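Local coordinates for protein enoyl-CoA hydratase (Mycobacterium smegmatis, PDB 3PE8) that probably catalyses the reversible addition of water to the double bond of enoyl-CoA thioesters, and carries a bound zinc ion, at residues Lys124-His129 with Gly160-Ala165; Pro64-Gly69 with Ala98-Ala103; Arg43-Ala48 with Lys87-Thr92. All coordinates share one frame; numbering follows the deposited sequence. Where two conformers were deposited one is given.

Interaction 1. Residues Lys124-His129 with Gly160-Ala165; sequences KFADTH and GDYLSA. With ZN (zinc ion), chain C.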
loop_
_atom_site.group_PDB
_atom_site.type_symbol
_atom_site.label_atom_id
_atom_site.label_comp_id
_atom_site.label_asym_id
_atom_site.label_seq_id
_atom_site.Cartn_x
_atom_site.Cartn_y
_atom_site.Cartn_z
ATOM N N LYS A 124 -5.245 -18.054 28.598
ATOM C CA LYS A 124 -6.050 -16.819 28.491
ATOM C C LYS A 124 -5.152 -15.729 27.997
ATOM O O LYS A 124 -3.932 -15.823 28.125
ATOM C CB LYS A 124 -6.719 -16.423 29.799
ATOM C CG LYS A 124 -5.861 -16.425 30.983
ATOM C CD LYS A 124 -6.705 -16.351 32.268
ATOM C CE LYS A 124 -5.801 -16.242 33.474
ATOM N NZ LYS A 124 -6.577 -16.288 34.734
ATOM N N PHE A 125 -5.739 -14.694 27.408
ATOM C CA PHE A 125 -4.957 -13.697 26.675
ATOM C C PHE A 125 -5.442 -12.316 27.104
ATOM O O PHE A 125 -6.638 -12.088 27.228
ATOM C CB PHE A 125 -5.191 -13.865 25.169
ATOM C CG PHE A 125 -4.829 -15.216 24.646
ATOM C CD1 PHE A 125 -5.735 -16.281 24.675
ATOM C CD2 PHE A 125 -3.554 -15.428 24.149
ATOM C CE1 PHE A 125 -5.344 -17.523 24.160
ATOM C CE2 PHE A 125 -3.186 -16.666 23.670
ATOM C CZ PHE A 125 -4.061 -17.692 23.702
ATOM N N ALA A 126 -4.511 -11.415 27.349
ATOM C CA ALA A 126 -4.878 -10.035 27.730
ATOM C C ALA A 126 -3.855 -9.025 27.312
ATOM O O ALA A 126 -2.667 -9.335 27.207
ATOM C CB ALA A 126 -5.149 -9.942 29.280
ATOM N N ASP A 127 -4.336 -7.802 27.079
ATOM C CA ASP A 127 -3.500 -6.661 26.786
ATOM C C ASP A 127 -3.685 -5.637 27.877
ATOM O O ASP A 127 -4.761 -5.029 27.982
ATOM C CB ASP A 127 -3.860 -6.048 25.442
ATOM C CG ASP A 127 -3.033 -4.819 25.137
ATOM O OD1 ASP A 127 -1.992 -4.663 25.790
ATOM O OD2 ASP A 127 -3.429 -3.964 24.329
ATOM N N THR A 128 -2.673 -5.442 28.713
ATOM C CA THR A 128 -2.759 -4.449 29.767
ATOM C C THR A 128 -1.965 -3.161 29.505
ATOM O O THR A 128 -1.796 -2.354 30.437
ATOM C CB THR A 128 -2.345 -5.041 31.099
ATOM O OG1 THR A 128 -0.936 -5.362 31.089
ATOM C CG2 THR A 128 -3.192 -6.265 31.410
ATOM N N HIS A 129 -1.489 -2.967 28.261
ATOM C CA HIS A 129 -0.664 -1.790 27.940
ATOM C C HIS A 129 -1.319 -0.539 28.445
ATOM O O HIS A 129 -0.647 0.311 29.079
ATOM C CB HIS A 129 -0.392 -1.636 26.420
ATOM C CG HIS A 129 0.652 -2.551 25.857
ATOM N ND1 HIS A 129 0.348 -3.724 25.200
ATOM C CD2 HIS A 129 2.013 -2.481 25.880
ATOM C CE1 HIS A 129 1.464 -4.327 24.832
ATOM N NE2 HIS A 129 2.484 -3.579 25.207
ATOM N N GLY A 160 -8.644 -4.317 29.043
ATOM C CA GLY A 160 -7.637 -5.107 29.730
ATOM C C GLY A 160 -8.117 -6.460 30.213
ATOM O O GLY A 160 -7.388 -7.147 30.941
ATOM N N ASP A 161 -9.340 -6.847 29.845
ATOM C CA ASP A 161 -9.948 -8.086 30.329
ATOM C C ASP A 161 -9.334 -9.306 29.617
ATOM O O ASP A 161 -8.880 -9.250 28.456
ATOM C CB ASP A 161 -11.462 -8.142 30.019
ATOM C CG ASP A 161 -12.319 -7.125 30.767
ATOM O OD1 ASP A 161 -11.957 -6.616 31.852
ATOM O OD2 ASP A 161 -13.441 -6.900 30.224
ATOM N N TYR A 162 -9.413 -10.447 30.288
ATOM C CA TYR A 162 -8.956 -11.678 29.698
ATOM C C TYR A 162 -9.905 -12.202 28.628
ATOM O O TYR A 162 -11.162 -12.141 28.766
ATOM C CB TYR A 162 -8.822 -12.771 30.746
ATOM C CG TYR A 162 -7.619 -12.703 31.630
ATOM C CD1 TYR A 162 -6.347 -12.828 31.104
ATOM C CD2 TYR A 162 -7.769 -12.600 33.007
ATOM C CE1 TYR A 162 -5.222 -12.794 31.910
ATOM C CE2 TYR A 162 -6.620 -12.579 33.843
ATOM C CZ TYR A 162 -5.368 -12.687 33.259
ATOM O OH TYR A 162 -4.238 -12.671 34.062
ATOM N N LEU A 163 -9.309 -12.747 27.585
ATOM C CA LEU A 163 -9.969 -13.543 26.554
ATOM C C LEU A 163 -9.691 -15.011 26.881
ATOM O O LEU A 163 -8.527 -15.414 26.987
ATOM C CB LEU A 163 -9.419 -13.204 25.181
ATOM C CG LEU A 163 -10.086 -13.877 23.997
ATOM C CD1 LEU A 163 -11.490 -13.318 23.737
ATOM C CD2 LEU A 163 -9.179 -13.821 22.748
ATOM N N SER A 164 -10.742 -15.805 27.015
ATOM C CA SER A 164 -10.620 -17.216 27.292
ATOM C C SER A 164 -10.089 -18.000 26.128
ATOM O O SER A 164 -10.121 -17.552 24.974
ATOM C CB SER A 164 -11.994 -17.780 27.685
ATOM O OG SER A 164 -12.881 -17.873 26.557
ATOM N N ALA A 165 -9.640 -19.216 26.414
ATOM C CA ALA A 165 -9.161 -20.105 25.352
ATOM C C ALA A 165 -10.260 -20.415 24.337
ATOM O O ALA A 165 -9.976 -20.419 23.128
ATOM C CB ALA A 165 -8.571 -21.419 25.936
HETATM ZN ZN ZN C . 4.461 -4.646 24.561
HETATM O O HOH W 1 -7.155 -7.663 27.213
HETATM O O HOH W 2 5.002 -5.301 26.641
HETATM O O HOH W 3 5.775 -3.472 23.887
#
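Lys124 lays its extended chain across one face of the Tyr162 ring. Its CD sits over the ring centre, 3.7 Å from the centroid and 8° off the ring normal, which defines a CH-pi contact. NZ, 4.2 Å from the same centroid, adds a cation-pi interaction farther along that face. With chi1 at 48°, Lys124 CG is held between its own backbone N and carbonyl carbon, and the rest of the chain, fully extended, carries the methylenes straight over the tyrosine. Ala126 CB approaches Tyr162 CD1 obliquely at 3.6 Å, on the same side of the sheet. On the other side, Phe125 and Leu163 meet through their CB atoms, where Met156 of helix 150-159 packs on both. Backbone bonds fix this register: Leu163 N donates to Phe125 O at 2.8 Å and nearly straight (171°), while Phe125 N returns a more bent bond to Leu163 O, making an antiparallel hydrogen-bonded pair. Beyond it a water bridges the backbones, accepting from Asp127 N and donating to Asp161 O, while Gly160 CA still makes a C-H...O contact with Asp127 O. Asp127 OD1 takes two bonds from opposite faces of its carboxylate plane, one from His129 N, forming an Asx turn, and one from His129 ND1 at 2.6 Å. The second, a His-carboxylate bond, would help fix the imidazole's rotation. His129 NE2 binds zinc at 2.3 Å, and Glu109 and two waters complete the ligands seen. The strand pair thus belongs to the small sheet of the crotonase fold, with, just past the strand, a second-shell aspartate that probably orients a zinc-binding histidine.

Interaction 2. Residues Pro64-Gly69 with Ala98-Ala103; sequences PVFCAG and AINGAA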
loop_
_atom_site.group_PDB
_atom_site.type_symbol
_atom_site.label_atom_id
_atom_site.label_comp_id
_atom_site.label_asym_id
_atom_site.label_seq_id
_atom_site.Cartn_x
_atom_site.Cartn_y
_atom_site.Cartn_z
ATOM N N PRO A 64 2.405 -22.090 35.837
ATOM C CA PRO A 64 1.096 -22.145 35.179
ATOM C C PRO A 64 0.794 -20.981 34.254
ATOM O O PRO A 64 -0.334 -20.903 33.750
ATOM C CB PRO A 64 0.156 -22.103 36.367
ATOM C CG PRO A 64 0.856 -21.075 37.282
ATOM C CD PRO A 64 2.330 -21.374 37.130
ATOM N N VAL A 65 1.765 -20.095 34.032
ATOM C CA VAL A 65 1.582 -18.898 33.210
ATOM C C VAL A 65 2.402 -19.094 31.935
ATOM O O VAL A 65 3.475 -19.676 31.986
ATOM C CB VAL A 65 2.006 -17.648 33.993
ATOM C CG1 VAL A 65 2.046 -16.410 33.080
ATOM C CG2 VAL A 65 1.074 -17.415 35.202
ATOM N N PHE A 66 1.911 -18.669 30.770
ATOM C CA PHE A 66 2.734 -18.687 29.552
ATOM C C PHE A 66 3.792 -17.583 29.649
ATOM O O PHE A 66 4.998 -17.879 29.718
ATOM C CB PHE A 66 1.896 -18.558 28.267
ATOM C CG PHE A 66 2.732 -18.338 27.042
ATOM C CD1 PHE A 66 3.422 -19.395 26.462
ATOM C CD2 PHE A 66 2.801 -17.102 26.444
ATOM C CE1 PHE A 66 4.194 -19.209 25.341
ATOM C CE2 PHE A 66 3.544 -16.914 25.274
ATOM C CZ PHE A 66 4.257 -17.960 24.741
ATOM N N CYS A 67 3.352 -16.331 29.741
ATOM C CA CYS A 67 4.258 -15.172 29.848
ATOM C C CYS A 67 3.451 -13.945 30.254
ATOM O O CYS A 67 2.517 -13.575 29.531
ATOM C CB CYS A 67 4.970 -14.914 28.512
ATOM S SG CYS A 67 6.098 -13.519 28.583
ATOM N N ALA A 68 3.811 -13.347 31.399
ATOM C CA ALA A 68 3.113 -12.166 31.939
ATOM C C ALA A 68 3.546 -10.861 31.305
ATOM O O ALA A 68 2.987 -9.835 31.678
ATOM C CB ALA A 68 3.319 -12.086 33.467
ATOM N N GLY A 69 4.537 -10.888 30.404
ATOM C CA GLY A 69 5.013 -9.676 29.706
ATOM C C GLY A 69 6.427 -9.291 30.110
ATOM O O GLY A 69 7.143 -10.057 30.719
ATOM N N ALA A 98 2.685 -23.047 22.118
ATOM C CA ALA A 98 1.819 -23.912 22.932
ATOM C C ALA A 98 1.516 -23.116 24.183
ATOM O O ALA A 98 2.334 -23.024 25.117
ATOM C CB ALA A 98 2.510 -25.246 23.242
ATOM N N ILE A 99 0.362 -22.468 24.163
ATOM C CA ILE A 99 0.026 -21.489 25.220
ATOM C C ILE A 99 -0.608 -22.214 26.390
ATOM O O ILE A 99 -1.773 -22.654 26.317
ATOM C CB ILE A 99 -0.893 -20.410 24.688
ATOM C CG1 ILE A 99 -0.396 -19.824 23.342
ATOM C CG2 ILE A 99 -1.032 -19.292 25.750
ATOM C CD1 ILE A 99 1.065 -19.295 23.396
ATOM N N ASN A 100 0.149 -22.311 27.484
ATOM C CA ASN A 100 -0.194 -23.145 28.636
ATOM C C ASN A 100 -0.958 -22.425 29.748
ATOM O O ASN A 100 -1.390 -23.052 30.692
ATOM C CB ASN A 100 1.073 -23.754 29.232
ATOM C CG ASN A 100 2.079 -22.695 29.659
ATOM O OD1 ASN A 100 2.621 -21.977 28.806
ATOM N ND2 ASN A 100 2.324 -22.569 30.968
ATOM N N GLY A 101 -1.070 -21.106 29.658
ATOM C CA GLY A 101 -1.655 -20.283 30.704
ATOM C C GLY A 101 -1.734 -18.853 30.183
ATOM O O GLY A 101 -1.753 -18.630 28.959
ATOM N N ALA A 102 -1.775 -17.894 31.105
ATOM C CA ALA A 102 -1.941 -16.495 30.740
ATOM C C ALA A 102 -0.795 -16.005 29.859
ATOM O O ALA A 102 0.381 -16.287 30.116
ATOM C CB ALA A 102 -2.056 -15.607 32.008
ATOM N N ALA A 103 -1.178 -15.260 28.822
ATOM C CA ALA A 103 -0.268 -14.622 27.865
ATOM C C ALA A 103 -0.709 -13.150 27.872
ATOM O O ALA A 103 -1.771 -12.814 27.368
ATOM C CB ALA A 103 -0.439 -15.226 26.490
HETATM O O HOH W 4 -2.238 -18.729 33.887
HETATM O O HOH W 5 -2.154 -23.001 33.255
#
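Phe66 turns its CG opposite the backbone N (chi1 170°), and Ile99 sets CG1 beside its own N and bends again at its second torsion; together these torsions bring the isoleucine's CD1 methyl over the phenylalanine ring. The pair lies in the crotonase fold, where the loop after strand 56-61 meets the turn between strands 95-99 and 102-104. Ile99 CD1 stands 3.7 Å from the Phe66 centroid and 11° off the ring normal, a CH-pi contact over the middle of the face. Ala103 CB comes obliquely to Phe66 CD2, while Asn100 OD1 lies in the ring plane at its edge, 3.6 Å from Phe66 CD1, with the amide turned 67° from the ring. This carboxamide is gripped at both ends: OD1 accepts from Gly61 N, and ND2 bonds to Asp63 OD1 besides giving a weak bond to Val65 O. Since Asn100 is buried, these bonds satisfy its polar atoms and would oppose a flip of the amide. Backbone pairing centres on Ala102 O, which receives a nearly straight bond from Cys67 N in the carbonyl plane at 3.0 Å, and a weak, bent one from Phe66 N. Two successive N-H groups thus converge on one carbonyl, while Cys67 and Ala103 form a single bridge rather than a continuous strand pair. Gly101 CA comes to 3.4 Å from Pro64 O in a nearly straight C-H...O contact, so the two backbones lie close here. At the more exposed end, two waters donate to Pro64 O; one of them also donates to Asn100 O, and the other accepts from Ala102 N at 2.9 Å.

Interaction 3. Residues Arg43-Ala48 with Lys87-Thr92; sequences RALSDA and KWPDMT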
loop_
_atom_site.group_PDB
_atom_site.type_symbol
_atom_site.label_atom_id
_atom_site.label_comp_id
_atom_site.label_asym_id
_atom_site.label_seq_id
_atom_site.Cartn_x
_atom_site.Cartn_y
_atom_site.Cartn_z
ATOM N N ARG A 43 18.111 -15.270 20.999
ATOM C CA ARG A 43 19.262 -16.014 20.524
ATOM C C ARG A 43 18.922 -17.484 20.224
ATOM O O ARG A 43 19.371 -18.036 19.239
ATOM C CB ARG A 43 20.430 -15.924 21.524
ATOM C CG ARG A 43 21.672 -16.697 21.101
ATOM C CD ARG A 43 22.857 -16.388 22.023
ATOM N NE ARG A 43 22.593 -16.924 23.367
ATOM C CZ ARG A 43 22.361 -16.219 24.480
ATOM N NH1 ARG A 43 22.361 -14.878 24.492
ATOM N NH2 ARG A 43 22.132 -16.880 25.609
ATOM N N ALA A 44 18.115 -18.098 21.079
ATOM C CA ALA A 44 17.697 -19.485 20.871
ATOM C C ALA A 44 16.887 -19.668 19.579
ATOM O O ALA A 44 17.045 -20.681 18.878
ATOM C CB ALA A 44 16.904 -19.996 22.106
ATOM N N LEU A 45 16.057 -18.689 19.241
ATOM C CA LEU A 45 15.322 -18.715 17.972
ATOM C C LEU A 45 16.273 -18.696 16.780
ATOM O O LEU A 45 16.144 -19.506 15.841
ATOM C CB LEU A 45 14.298 -17.569 17.878
ATOM C CG LEU A 45 13.027 -17.701 18.730
ATOM C CD1 LEU A 45 12.187 -16.424 18.609
ATOM C CD2 LEU A 45 12.218 -18.953 18.381
ATOM N N SER A 46 17.259 -17.802 16.826
ATOM C CA SER A 46 18.250 -17.697 15.780
ATOM C C SER A 46 19.075 -18.967 15.680
ATOM O O SER A 46 19.367 -19.473 14.583
ATOM C CB SER A 46 19.176 -16.512 16.071
ATOM O OG SER A 46 18.487 -15.344 15.704
ATOM N N ASP A 47 19.422 -19.519 16.827
ATOM C CA ASP A 47 20.232 -20.737 16.843
ATOM C C ASP A 47 19.434 -21.897 16.227
ATOM O O ASP A 47 19.990 -22.711 15.471
ATOM C CB ASP A 47 20.682 -21.087 18.270
ATOM C CG ASP A 47 21.859 -20.233 18.775
ATOM O OD1 ASP A 47 22.539 -19.523 18.011
ATOM O OD2 ASP A 47 22.128 -20.305 19.987
ATOM N N ALA A 48 18.124 -21.970 16.532
ATOM C CA ALA A 48 17.259 -23.005 15.973
ATOM C C ALA A 48 17.189 -22.868 14.447
ATOM O O ALA A 48 17.269 -23.847 13.728
ATOM C CB ALA A 48 15.849 -22.942 16.602
ATOM N N LYS A 87 12.729 -7.682 18.422
ATOM C CA LYS A 87 13.890 -8.578 18.410
ATOM C C LYS A 87 13.624 -9.948 17.768
ATOM O O LYS A 87 14.559 -10.696 17.527
ATOM C CB LYS A 87 14.313 -8.851 19.852
ATOM C CG LYS A 87 14.740 -7.604 20.649
ATOM C CD LYS A 87 16.043 -7.050 20.176
ATOM C CE LYS A 87 16.391 -5.794 20.981
ATOM N NZ LYS A 87 17.540 -5.078 20.408
ATOM N N TRP A 88 12.367 -10.301 17.497
ATOM C CA TRP A 88 12.083 -11.635 16.992
ATOM C C TRP A 88 12.717 -11.734 15.614
ATOM O O TRP A 88 12.426 -10.895 14.756
ATOM C CB TRP A 88 10.572 -11.848 16.902
ATOM C CG TRP A 88 10.146 -13.247 16.556
ATOM C CD1 TRP A 88 10.265 -13.864 15.331
ATOM C CD2 TRP A 88 9.510 -14.176 17.412
ATOM N NE1 TRP A 88 9.736 -15.131 15.383
ATOM C CE2 TRP A 88 9.259 -15.343 16.655
ATOM C CE3 TRP A 88 9.077 -14.134 18.746
ATOM C CZ2 TRP A 88 8.608 -16.450 17.198
ATOM C CZ3 TRP A 88 8.452 -15.211 19.275
ATOM C CH2 TRP A 88 8.194 -16.364 18.507
ATOM N N PRO A 89 13.587 -12.740 15.392
ATOM C CA PRO A 89 14.398 -12.815 14.166
ATOM C C PRO A 89 13.656 -13.361 12.943
ATOM O O PRO A 89 12.588 -13.959 13.075
ATOM C CB PRO A 89 15.524 -13.778 14.574
ATOM C CG PRO A 89 14.864 -14.692 15.544
ATOM C CD PRO A 89 13.955 -13.800 16.346
ATOM N N ASP A 90 14.191 -13.100 11.752
ATOM C CA ASP A 90 13.656 -13.682 10.538
ATOM C C ASP A 90 13.923 -15.185 10.571
ATOM O O ASP A 90 15.052 -15.624 10.800
ATOM C CB ASP A 90 14.301 -13.070 9.293
ATOM C CG ASP A 90 13.685 -13.591 7.996
ATOM O OD1 ASP A 90 12.460 -13.809 7.946
ATOM O OD2 ASP A 90 14.437 -13.740 7.007
ATOM N N MET A 91 12.882 -15.966 10.349
ATOM C CA MET A 91 12.961 -17.422 10.435
ATOM C C MET A 91 12.191 -17.999 9.257
ATOM O O MET A 91 11.171 -17.444 8.844
ATOM C CB MET A 91 12.350 -17.902 11.750
ATOM C CG MET A 91 13.168 -17.502 12.974
ATOM S SD MET A 91 12.387 -18.137 14.451
ATOM C CE MET A 91 12.784 -19.895 14.312
ATOM N N THR A 92 12.661 -19.129 8.739
ATOM C CA THR A 92 11.916 -19.879 7.733
ATOM C C THR A 92 11.413 -21.193 8.285
ATOM O O THR A 92 10.650 -21.877 7.604
ATOM C CB THR A 92 12.737 -20.154 6.501
ATOM O OG1 THR A 92 13.834 -21.026 6.821
ATOM C CG2 THR A 92 13.236 -18.829 5.880
#
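Leu45 fills the tight part of this contact: CD1 meets Trp88, CB meets Pro89 and Met91, and CD2 meets Met91. CD1 rests above the six-membered ring of Trp88, 3.6 Å from the centroid and only 8° from the normal, so the CH-pi contact is centred on the ring face. CB meets Pro89 CG at 3.7 Å, and both CB and CD2 lie about 4.0 Å from Met91 SD. Trp88 reaches this position with CG opposite its backbone N (chi1 -173°), which swings the indole back to the helix although its CB does not point there. Met91, bent at its last torsion (74°), folds CE to 3.7 Å from Leu45 O and crosses the leucine at about a right angle. The looser side begins one residue on. Leu45 buries about 103 Å² against the loop, but partly exposed Ser46 buries only 25 Å²; its OG, 3.5 Å from Pro89 CB, touches the proline ring alone and makes no bond to it. The two segments thus meet mainly through apolar atoms, and polar ties come from just outside: Gln49 OE1 accepts from Thr92 N, and Lys93 NZ donates to Ala48 O. Trp88 also stacks with Tyr113, while Leu22 of strand 19-24 packs on Leu45 from within the main sheet. Leu45 therefore stands between that sheet and the loop, in plain apolar packing that joins helix 35-50 to the connection before strand 95-99 of the crotonase fold.

How the interactions relate
From the N terminus, helix 35-50 supplies the first segment of interaction 3, whose loop runs through strand 56-61 and closes at 87-92. Interaction 2 opens inside that span, at 64-69, and closes beyond it at 98-103, so the two cross along the chain, although their nearest atoms stay about 7 Å apart. Interaction 1 follows in series, opening at 124-129 and closing at 160-165 after a largely helical excursion. It touches interaction 2 directly, because strands 102-104 and 124-126 are neighbours in the small sheet. Interaction 3 touches neither and ties helix 35-50 separately, across the chain's centre from the other two.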